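Local coordinates for protein phosphatidylserine synthase (Haemophilus influenzae, PDB 3HSI) that belongs to the phospholipase D superfamily, its chain folding into two halves of mixed sheet flanked by helices and assembling with a second copy of itself, at residues V152-A157 / L376-N381; K224-N229 / P248-G253; Q261-L266 / R385-D390; D265-V270 / R285-K290. One frame throughout, in Å; residues are numbered along the deposited sequence.

Interaction 1 (V152-A157 / L376-N381); sequences VLYSGA and LLTGNN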
# COMPACT_ATOMS: atom_id res chain seq x y z
N VAL C 152 -21.32 -24.26 10.82
CA VAL C 152 -20.64 -22.99 10.64
C VAL C 152 -21.31 -21.87 11.45
O VAL C 152 -22.52 -21.65 11.34
CB VAL C 152 -20.54 -22.59 9.16
CG1 VAL C 152 -19.90 -21.22 9.03
CG2 VAL C 152 -19.69 -23.60 8.39
N LEU C 153 -20.52 -21.17 12.26
CA LEU C 153 -20.98 -19.94 12.90
C LEU C 153 -20.19 -18.80 12.26
O LEU C 153 -18.99 -18.69 12.44
CB LEU C 153 -20.77 -20.00 14.42
CG LEU C 153 -21.39 -18.89 15.29
CD1 LEU C 153 -22.92 -18.78 15.09
CD2 LEU C 153 -21.09 -19.11 16.79
N TYR C 154 -20.88 -17.98 11.48
CA TYR C 154 -20.21 -16.94 10.70
C TYR C 154 -20.53 -15.56 11.28
O TYR C 154 -21.70 -15.25 11.53
CB TYR C 154 -20.62 -17.02 9.23
CG TYR C 154 -19.73 -16.19 8.31
CD1 TYR C 154 -18.63 -16.76 7.66
CD2 TYR C 154 -19.99 -14.81 8.11
CE1 TYR C 154 -17.81 -15.98 6.84
CE2 TYR C 154 -19.18 -14.04 7.31
CZ TYR C 154 -18.09 -14.63 6.67
OH TYR C 154 -17.28 -13.85 5.87
N SER C 155 -19.50 -14.74 11.47
CA SER C 155 -19.67 -13.41 12.02
C SER C 155 -18.44 -12.56 11.82
O SER C 155 -17.31 -13.07 11.77
CB SER C 155 -19.93 -13.48 13.53
OG SER C 155 -20.13 -12.18 14.02
N GLY C 156 -18.64 -11.25 11.76
CA GLY C 156 -17.50 -10.32 11.67
C GLY C 156 -16.79 -10.15 13.02
O GLY C 156 -15.74 -9.52 13.09
N ALA C 157 -17.36 -10.75 14.08
CA ALA C 157 -16.93 -10.50 15.48
C ALA C 157 -15.63 -11.21 15.83
O ALA C 157 -15.41 -12.35 15.40
CB ALA C 157 -18.01 -10.96 16.45
N LEU C 376 -25.33 -11.26 1.19
CA LEU C 376 -23.92 -11.51 1.40
C LEU C 376 -23.54 -11.36 2.86
O LEU C 376 -23.67 -10.26 3.45
CB LEU C 376 -23.09 -10.52 0.58
CG LEU C 376 -21.57 -10.67 0.73
CD1 LEU C 376 -21.14 -12.06 0.28
CD2 LEU C 376 -20.80 -9.58 -0.07
N LEU C 377 -23.06 -12.45 3.43
CA LEU C 377 -22.50 -12.44 4.76
C LEU C 377 -21.01 -12.30 4.58
O LEU C 377 -20.38 -13.13 3.91
CB LEU C 377 -22.81 -13.74 5.50
CG LEU C 377 -24.22 -14.31 5.32
CD1 LEU C 377 -24.34 -15.72 5.97
CD2 LEU C 377 -25.30 -13.37 5.83
N THR C 378 -20.44 -11.27 5.17
CA THR C 378 -19.06 -11.02 4.93
C THR C 378 -18.43 -10.34 6.11
O THR C 378 -19.12 -9.63 6.86
CB THR C 378 -18.88 -10.23 3.62
OG1 THR C 378 -17.51 -10.23 3.26
CG2 THR C 378 -19.40 -8.78 3.71
N GLY C 379 -17.14 -10.55 6.28
CA GLY C 379 -16.38 -9.76 7.21
C GLY C 379 -15.83 -8.51 6.54
O GLY C 379 -15.15 -7.72 7.18
N ASN C 380 -16.17 -8.32 5.26
CA ASN C 380 -15.62 -7.19 4.47
C ASN C 380 -16.24 -5.83 4.93
O ASN C 380 -17.45 -5.65 4.91
CB ASN C 380 -15.83 -7.48 2.97
CG ASN C 380 -15.14 -6.48 2.06
OD1 ASN C 380 -15.20 -5.26 2.26
ND2 ASN C 380 -14.50 -6.99 1.03
N ASN C 381 -15.38 -4.91 5.36
CA ASN C 381 -15.80 -3.59 5.84
C ASN C 381 -16.18 -2.66 4.70
O ASN C 381 -16.56 -1.51 4.94
CB ASN C 381 -14.68 -2.91 6.65
CG ASN C 381 -14.46 -3.55 8.00
OD1 ASN C 381 -15.40 -3.94 8.67
ND2 ASN C 381 -13.20 -3.64 8.41
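Tyr154 carries most of the contact, its ring lying against Leu377, Thr378 and Gly379. The apolar part is small: ring atom CD2 of Tyr154 touches CB of Leu377 at 4.0 Å. The ring also meets backbone, CE2 of Tyr154 approaching O of Leu377 obliquely at 3.7 Å. The first torsion of Tyr154 sets its CG opposite the backbone N (chi1 -167°), a pose that carries the phenol across to the other segment. The polar part lies at the end of the ring, where N of Gly379, close to the ring plane, makes a weak, bent bond to OH of Tyr154 (3.3 Å, 125°); the stronger partner of this hydroxyl is OD1 of Asn393. CA of Gly156 comes to 4.6 Å from CA of Gly379. Each segment contains an ST turn: OG of Ser155 accepts from N of Ala157 (3.1 Å), and OG1 of Thr378, which also bonds O of Asn393, accepts from N of Asn380 (3.1 Å). Lys144 and Lys366, whose amines reach Gly156 O weakly and Gly379 O, are by sequence probably the lysines of the paired HKD motifs of this superfamily. Buried near the centre of the chain, strand 151-155 pairs with 171-179 while 374-378 runs between 367-370 and 391-398, with helix 35-48 packing on the first segment and helix 258-268 on the second.

Interaction 2 (K224-N229 / P248-G253); sequences KDLAQN and PLFGLG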
# COMPACT_ATOMS: atom_id res chain seq x y z
N LYS C 224 1.55 -13.70 -1.77
CA LYS C 224 1.46 -13.82 -3.22
C LYS C 224 0.77 -15.11 -3.65
O LYS C 224 -0.09 -15.11 -4.53
CB LYS C 224 2.84 -13.70 -3.83
CG LYS C 224 2.81 -13.26 -5.27
CD LYS C 224 4.18 -12.74 -5.63
CE LYS C 224 4.51 -13.03 -7.06
NZ LYS C 224 4.93 -14.43 -7.16
N ASP C 225 1.13 -16.21 -3.01
CA ASP C 225 0.52 -17.49 -3.33
C ASP C 225 -0.96 -17.53 -2.96
O ASP C 225 -1.78 -17.96 -3.74
CB ASP C 225 1.30 -18.65 -2.66
CG ASP C 225 0.85 -20.03 -3.15
OD1 ASP C 225 0.65 -20.22 -4.36
OD2 ASP C 225 0.72 -20.94 -2.32
N LEU C 226 -1.29 -17.05 -1.77
CA LEU C 226 -2.68 -17.07 -1.30
C LEU C 226 -3.57 -16.15 -2.15
O LEU C 226 -4.70 -16.51 -2.52
CB LEU C 226 -2.71 -16.67 0.16
CG LEU C 226 -4.06 -16.76 0.89
CD1 LEU C 226 -4.58 -18.19 0.94
CD2 LEU C 226 -3.88 -16.20 2.26
N ALA C 227 -3.05 -14.96 -2.49
CA ALA C 227 -3.76 -14.00 -3.30
C ALA C 227 -4.09 -14.60 -4.66
O ALA C 227 -5.17 -14.41 -5.19
CB ALA C 227 -2.93 -12.71 -3.48
N GLN C 228 -3.15 -15.34 -5.25
CA GLN C 228 -3.45 -15.86 -6.58
C GLN C 228 -4.18 -17.19 -6.57
O GLN C 228 -4.88 -17.50 -7.53
CB GLN C 228 -2.20 -15.88 -7.47
CG GLN C 228 -1.21 -16.97 -7.22
CD GLN C 228 -0.12 -16.97 -8.31
OE1 GLN C 228 -0.24 -16.26 -9.32
NE2 GLN C 228 0.95 -17.75 -8.11
N ASN C 229 -4.04 -17.99 -5.52
CA ASN C 229 -4.62 -19.33 -5.59
C ASN C 229 -5.72 -19.67 -4.59
O ASN C 229 -6.47 -20.58 -4.83
CB ASN C 229 -3.55 -20.43 -5.53
CG ASN C 229 -2.49 -20.27 -6.58
OD1 ASN C 229 -2.78 -20.28 -7.78
ND2 ASN C 229 -1.25 -20.12 -6.15
N PRO C 248 -19.34 -19.96 -1.13
CA PRO C 248 -18.27 -19.42 -0.29
C PRO C 248 -17.18 -18.72 -1.12
O PRO C 248 -16.71 -19.27 -2.10
CB PRO C 248 -17.67 -20.66 0.37
CG PRO C 248 -17.84 -21.73 -0.61
CD PRO C 248 -19.18 -21.41 -1.33
N LEU C 249 -16.75 -17.56 -0.68
CA LEU C 249 -15.96 -16.66 -1.54
C LEU C 249 -14.74 -16.20 -0.78
O LEU C 249 -14.84 -15.97 0.40
CB LEU C 249 -16.82 -15.43 -1.90
CG LEU C 249 -18.08 -15.64 -2.76
CD1 LEU C 249 -18.84 -14.32 -2.93
CD2 LEU C 249 -17.68 -16.23 -4.14
N PHE C 250 -13.61 -16.03 -1.47
CA PHE C 250 -12.37 -15.54 -0.86
C PHE C 250 -11.75 -14.41 -1.69
O PHE C 250 -11.85 -14.40 -2.90
CB PHE C 250 -11.35 -16.69 -0.64
CG PHE C 250 -9.99 -16.22 -0.15
CD1 PHE C 250 -9.82 -15.79 1.17
CD2 PHE C 250 -8.90 -16.17 -1.02
CE1 PHE C 250 -8.59 -15.35 1.62
CE2 PHE C 250 -7.67 -15.72 -0.58
CZ PHE C 250 -7.51 -15.30 0.74
N GLY C 251 -11.13 -13.45 -1.05
CA GLY C 251 -10.40 -12.43 -1.79
C GLY C 251 -9.25 -11.91 -0.99
O GLY C 251 -9.36 -11.72 0.23
N LEU C 252 -8.14 -11.68 -1.68
CA LEU C 252 -7.02 -10.96 -1.11
C LEU C 252 -6.30 -10.22 -2.22
O LEU C 252 -5.86 -10.84 -3.15
CB LEU C 252 -6.05 -11.94 -0.39
CG LEU C 252 -4.65 -11.44 0.02
CD1 LEU C 252 -4.75 -10.27 0.99
CD2 LEU C 252 -3.75 -12.58 0.61
N GLY C 253 -6.14 -8.90 -2.09
CA GLY C 253 -5.38 -8.13 -3.06
C GLY C 253 -6.28 -7.57 -4.15
O GLY C 253 -7.44 -7.94 -4.26
O HOH W 1 -7.79 -13.31 -4.15
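Leu226 and Phe250 form the dense part of the contact between helix 224-229 and strand 248-252, whose axes come within 7.4 Å and run at 137° to one another. CZ of Phe250 presses on the branch point of the leucine, 3.7 Å from CG of Leu226, the two side chains crossing at about a right angle. The same ring turns its edge to the helix backbone, where CE2 of Phe250 lies 3.6 Å from O of Leu226. One methyl is shared: CD2 of Leu226 touches the phenyl and also CD2 of Leu252, at 4.0 Å. Both strand residues hold CG opposite their backbone N (chi1 174° in Phe250), which sends the side chains outward to the helix. Phe190, Tyr194 and Leu195 of helix 181-195 close in around this apolar cluster.

The side at Ala227, which is partly exposed, is more open to solvent, though the approach is still close. Its small CB sits 3.5 Å from O of Leu252 and also touches CG of Leu252, and the backbones beside it are joined through a water, hydrogen-bonded to O of Ala227 (3.0 Å) and N of Leu252 (3.0 Å). Beyond it Gln228 and Lys224 point away from the strand, and Lys224 packs on Ser255 of the second subunit. Phe250 and Leu252 face this helix, whereas Leu249 faces helix 258-268 on the other side of the sheet, the helix-sheet-helix layering of the phospholipase D fold.

Interaction 3 (Q261-L266 / R385-D390); sequences QVIEDL and RAWRLD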
# COMPACT_ATOMS: atom_id res chain seq x y z
N GLN C 261 -14.91 -8.75 -6.82
CA GLN C 261 -15.62 -8.83 -8.11
C GLN C 261 -17.10 -9.14 -7.88
O GLN C 261 -17.95 -8.51 -8.49
CB GLN C 261 -14.97 -9.87 -9.03
CG GLN C 261 -13.87 -9.32 -9.92
CD GLN C 261 -12.84 -10.38 -10.37
OE1 GLN C 261 -13.13 -11.59 -10.39
NE2 GLN C 261 -11.62 -9.93 -10.70
N VAL C 262 -17.40 -10.10 -7.00
CA VAL C 262 -18.79 -10.40 -6.65
C VAL C 262 -19.55 -9.22 -6.02
O VAL C 262 -20.65 -8.88 -6.43
CB VAL C 262 -18.91 -11.69 -5.78
CG1 VAL C 262 -20.29 -11.79 -5.15
CG2 VAL C 262 -18.63 -12.93 -6.65
N ILE C 263 -18.95 -8.56 -5.05
CA ILE C 263 -19.58 -7.35 -4.49
C ILE C 263 -19.87 -6.26 -5.57
O ILE C 263 -21.00 -5.73 -5.67
CB ILE C 263 -18.75 -6.82 -3.29
CG1 ILE C 263 -18.67 -7.92 -2.21
CG2 ILE C 263 -19.32 -5.48 -2.77
CD1 ILE C 263 -17.53 -7.76 -1.14
N GLU C 264 -18.86 -5.95 -6.38
CA GLU C 264 -19.03 -4.97 -7.44
C GLU C 264 -20.17 -5.39 -8.35
O GLU C 264 -21.01 -4.57 -8.72
CB GLU C 264 -17.73 -4.77 -8.25
CG GLU C 264 -16.57 -4.26 -7.37
CD GLU C 264 -15.24 -4.09 -8.11
OE1 GLU C 264 -15.26 -4.11 -9.36
OE2 GLU C 264 -14.17 -3.94 -7.46
N ASP C 265 -20.23 -6.67 -8.69
CA ASP C 265 -21.28 -7.16 -9.56
C ASP C 265 -22.66 -7.20 -8.89
O ASP C 265 -23.68 -7.03 -9.56
CB ASP C 265 -20.90 -8.54 -10.15
CG ASP C 265 -19.72 -8.45 -11.15
OD1 ASP C 265 -19.41 -7.32 -11.63
OD2 ASP C 265 -19.11 -9.50 -11.47
N LEU C 266 -22.70 -7.46 -7.59
CA LEU C 266 -23.94 -7.40 -6.83
C LEU C 266 -24.53 -5.98 -6.92
O LEU C 266 -25.70 -5.81 -7.23
CB LEU C 266 -23.73 -7.86 -5.38
CG LEU C 266 -23.59 -9.38 -5.08
CD1 LEU C 266 -23.20 -9.61 -3.60
CD2 LEU C 266 -24.91 -10.11 -5.33
N ARG C 385 -9.09 -0.49 2.27
CA ARG C 385 -8.23 -1.56 2.88
C ARG C 385 -8.66 -2.95 2.41
O ARG C 385 -7.83 -3.78 2.02
CB ARG C 385 -8.40 -1.63 4.41
CG ARG C 385 -7.59 -0.67 5.23
CD ARG C 385 -7.43 -1.23 6.64
NE ARG C 385 -6.47 -2.34 6.66
CZ ARG C 385 -5.15 -2.19 6.63
NH1 ARG C 385 -4.63 -0.97 6.57
NH2 ARG C 385 -4.35 -3.25 6.64
N ALA C 386 -9.96 -3.20 2.55
CA ALA C 386 -10.58 -4.45 2.10
C ALA C 386 -10.36 -4.67 0.59
O ALA C 386 -10.17 -5.80 0.14
CB ALA C 386 -12.05 -4.47 2.45
N TRP C 387 -10.32 -3.60 -0.19
CA TRP C 387 -10.13 -3.76 -1.64
C TRP C 387 -8.69 -4.00 -2.09
O TRP C 387 -8.43 -4.27 -3.28
CB TRP C 387 -10.71 -2.55 -2.39
CG TRP C 387 -11.97 -2.90 -3.13
CD1 TRP C 387 -12.17 -2.90 -4.48
CD2 TRP C 387 -13.21 -3.34 -2.54
NE1 TRP C 387 -13.45 -3.31 -4.78
CE2 TRP C 387 -14.11 -3.58 -3.60
CE3 TRP C 387 -13.63 -3.57 -1.22
CZ2 TRP C 387 -15.41 -4.04 -3.38
CZ3 TRP C 387 -14.92 -4.03 -1.00
CH2 TRP C 387 -15.80 -4.25 -2.07
N ARG C 388 -7.74 -3.91 -1.18
CA ARG C 388 -6.37 -3.95 -1.65
C ARG C 388 -5.47 -4.67 -0.69
O ARG C 388 -4.58 -5.40 -1.12
CB ARG C 388 -5.88 -2.51 -1.87
CG ARG C 388 -4.55 -2.39 -2.49
CD ARG C 388 -4.10 -0.91 -2.47
NE ARG C 388 -4.70 -0.07 -3.52
CZ ARG C 388 -5.84 0.62 -3.40
NH1 ARG C 388 -6.56 0.57 -2.28
NH2 ARG C 388 -6.28 1.36 -4.41
N LEU C 389 -5.68 -4.46 0.60
CA LEU C 389 -4.71 -4.92 1.59
C LEU C 389 -5.11 -6.20 2.32
O LEU C 389 -4.28 -7.09 2.50
CB LEU C 389 -4.38 -3.81 2.58
CG LEU C 389 -3.97 -2.46 1.96
CD1 LEU C 389 -3.87 -1.37 3.02
CD2 LEU C 389 -2.65 -2.60 1.20
N ASP C 390 -6.37 -6.32 2.74
CA ASP C 390 -6.73 -7.39 3.72
C ASP C 390 -7.24 -8.70 3.11
O ASP C 390 -7.71 -8.72 1.96
CB ASP C 390 -7.73 -6.88 4.76
CG ASP C 390 -7.23 -5.65 5.54
OD1 ASP C 390 -6.01 -5.46 5.70
OD2 ASP C 390 -8.07 -4.87 6.02
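Glu264 receives the indole N-H of Trp387 in a short, nearly straight hydrogen bond, NE1 of Trp387 to OE2 of Glu264 at 2.8 Å and 162°. The glutamate chain is extended beyond CG, and its carboxylate lies almost coplanar with the indole, the planes 12° apart. OE2 offers its anti lone pair, the one turned from the other oxygen, and OE1 makes a salt bridge to Arg216 of the second subunit. Trp387 reaches the helix with a first torsion midway between staggered positions (chi1 -108°), which lays its long edge along the helix: further down this edge CH2 meets CG2 of Ile263 at 3.8 Å, in the ring plane. The indole bond and the salt bridge together hold the buried carboxylate and probably favour its charged form. Behind the indole the loop is folded on itself. Arg385 grips Asp390 side-on, NH2 of Arg385 to OD1 of Asp390 at 2.9 Å and NE of Arg385 to OD2 of Asp390 at 3.1 Å, while O of Arg385 accepts from the backbone N of Arg388, Leu389 and Asp390. A compact loop between strands 374-378 and 391-398 is thereby pinned to helix 258-268 beside the subunit interface, within the second PLD-like half.

Interaction 4 (D265-V270 / R285-K290); sequences DLFLQV and RTLQHK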
# COMPACT_ATOMS: atom_id res chain seq x y z
N ASP C 265 -20.23 -6.67 -8.69
CA ASP C 265 -21.28 -7.16 -9.56
C ASP C 265 -22.66 -7.20 -8.89
O ASP C 265 -23.68 -7.03 -9.56
CB ASP C 265 -20.90 -8.54 -10.15
CG ASP C 265 -19.72 -8.45 -11.15
OD1 ASP C 265 -19.41 -7.32 -11.63
OD2 ASP C 265 -19.11 -9.50 -11.47
N LEU C 266 -22.70 -7.46 -7.59
CA LEU C 266 -23.94 -7.40 -6.83
C LEU C 266 -24.53 -5.98 -6.92
O LEU C 266 -25.70 -5.81 -7.23
CB LEU C 266 -23.73 -7.86 -5.38
CG LEU C 266 -23.59 -9.38 -5.08
CD1 LEU C 266 -23.20 -9.61 -3.60
CD2 LEU C 266 -24.91 -10.11 -5.33
N PHE C 267 -23.69 -4.96 -6.74
CA PHE C 267 -24.11 -3.55 -6.80
C PHE C 267 -24.59 -3.17 -8.20
O PHE C 267 -25.51 -2.38 -8.35
CB PHE C 267 -22.95 -2.62 -6.46
CG PHE C 267 -22.74 -2.38 -4.98
CD1 PHE C 267 -22.55 -1.09 -4.50
CD2 PHE C 267 -22.67 -3.44 -4.08
CE1 PHE C 267 -22.33 -0.86 -3.14
CE2 PHE C 267 -22.44 -3.21 -2.72
CZ PHE C 267 -22.27 -1.93 -2.26
N LEU C 268 -23.94 -3.70 -9.23
CA LEU C 268 -24.38 -3.41 -10.59
C LEU C 268 -25.67 -4.09 -10.95
O LEU C 268 -26.33 -3.65 -11.87
CB LEU C 268 -23.34 -3.84 -11.61
CG LEU C 268 -22.09 -2.99 -11.69
CD1 LEU C 268 -21.04 -3.77 -12.40
CD2 LEU C 268 -22.42 -1.70 -12.40
N GLN C 269 -25.99 -5.19 -10.28
CA GLN C 269 -27.15 -6.00 -10.64
C GLN C 269 -28.37 -5.78 -9.77
O GLN C 269 -29.29 -6.58 -9.80
CB GLN C 269 -26.78 -7.50 -10.61
CG GLN C 269 -26.08 -7.95 -11.90
CD GLN C 269 -27.03 -7.91 -13.08
OE1 GLN C 269 -28.06 -8.59 -13.07
NE2 GLN C 269 -26.70 -7.10 -14.09
N VAL C 270 -28.38 -4.72 -8.98
CA VAL C 270 -29.57 -4.31 -8.25
C VAL C 270 -30.72 -3.95 -9.20
O VAL C 270 -30.55 -3.12 -10.10
CB VAL C 270 -29.25 -3.12 -7.32
CG1 VAL C 270 -30.53 -2.58 -6.63
CG2 VAL C 270 -28.21 -3.54 -6.31
N ARG C 285 -13.85 3.99 -3.88
CA ARG C 285 -14.38 4.81 -4.97
C ARG C 285 -15.22 4.02 -5.94
O ARG C 285 -16.24 4.51 -6.39
CB ARG C 285 -13.24 5.57 -5.75
N THR C 286 -14.81 2.79 -6.26
CA THR C 286 -15.58 1.96 -7.19
C THR C 286 -17.01 1.72 -6.66
O THR C 286 -17.92 1.66 -7.45
CB THR C 286 -14.88 0.58 -7.53
OG1 THR C 286 -15.69 -0.15 -8.48
CG2 THR C 286 -14.70 -0.31 -6.26
N LEU C 287 -17.18 1.59 -5.35
CA LEU C 287 -18.51 1.32 -4.80
C LEU C 287 -19.31 2.61 -4.71
O LEU C 287 -20.55 2.59 -4.85
CB LEU C 287 -18.42 0.62 -3.44
CG LEU C 287 -18.04 -0.87 -3.47
CD1 LEU C 287 -18.41 -1.53 -2.16
CD2 LEU C 287 -18.67 -1.65 -4.64
N GLN C 288 -18.61 3.72 -4.53
CA GLN C 288 -19.28 5.01 -4.48
C GLN C 288 -19.89 5.33 -5.85
O GLN C 288 -21.06 5.75 -5.94
CB GLN C 288 -18.29 6.10 -4.06
CG GLN C 288 -17.78 6.04 -2.60
CD GLN C 288 -16.74 7.14 -2.36
OE1 GLN C 288 -16.96 8.31 -2.70
NE2 GLN C 288 -15.59 6.76 -1.80
N HIS C 289 -19.11 5.12 -6.90
CA HIS C 289 -19.60 5.28 -8.25
C HIS C 289 -20.82 4.38 -8.52
O HIS C 289 -21.78 4.79 -9.15
CB HIS C 289 -18.50 4.93 -9.24
CG HIS C 289 -17.25 5.76 -9.10
ND1 HIS C 289 -17.27 7.13 -8.86
CD2 HIS C 289 -15.93 5.43 -9.23
CE1 HIS C 289 -16.02 7.59 -8.84
NE2 HIS C 289 -15.20 6.58 -9.05
N LYS C 290 -20.78 3.13 -8.05
CA LYS C 290 -21.90 2.24 -8.35
C LYS C 290 -23.19 2.64 -7.63
O LYS C 290 -24.28 2.47 -8.16
CB LYS C 290 -21.51 0.77 -8.13
CG LYS C 290 -20.61 0.25 -9.25
CD LYS C 290 -19.86 -1.00 -8.78
CE LYS C 290 -19.04 -1.58 -9.90
NZ LYS C 290 -17.89 -0.66 -10.18
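Similar first torsions, with CG beside the backbone N (chi1 -85° in Phe267, -75° in Leu287), bring the phenyl of one helix and the isobutyl group of the other together at about a right angle. CD2 of Leu287 sits over one face of the Phe267 ring, 4.0 Å from its centroid, in a CH-pi contact, while CD1 of Leu287 touches CZ of Phe267 at 3.9 Å. The second pair is aliphatic. Lys290 runs extended as far as CE and then bends at its last torsion (chi4 70°), folding its amine back along its own helix to OG1 of Thr286, with NZ of Lys290 2.8 Å away. The bend leaves the methylenes facing the first helix: CE of Lys290 lies 3.8 Å from CG of Leu268, and CB of Lys290 is 4.0 Å from CB of Phe267. Val368 of strand 367-370 packs on Phe267, and Trp387 packs on Leu287. Chemically the joint between the two segments is hydrocarbon throughout; the lysine contributes its greasy stem to it while OG1 of Thr286 accepts a hydrogen bond from the amine, letting a charged residue line a helix-helix interface without placing its charge in the apolar part.

Starting from the N terminus, strand 151-155 opens the longest loop, which interaction 1 closes 219 residues later at strand 374-378, joining the two halves of the fold. Nested within it, interaction 2 closes a short loop where helix 216-229 returns to strand 245-252. Helix 258-268 follows and starts both remaining contacts: interaction 4 ties its C-terminal end to helix 285-296 while still inside the large loop, whereas interaction 3 reaches past strand 374-378 to segment 385-390 and so crosses interaction 1. The contacts adjoin one another: Asn380 of interaction 1 packs on Trp387, Leu287 and Thr286 of interaction 4 touch the same indole, and Leu252 of interaction 2 touches Asp390.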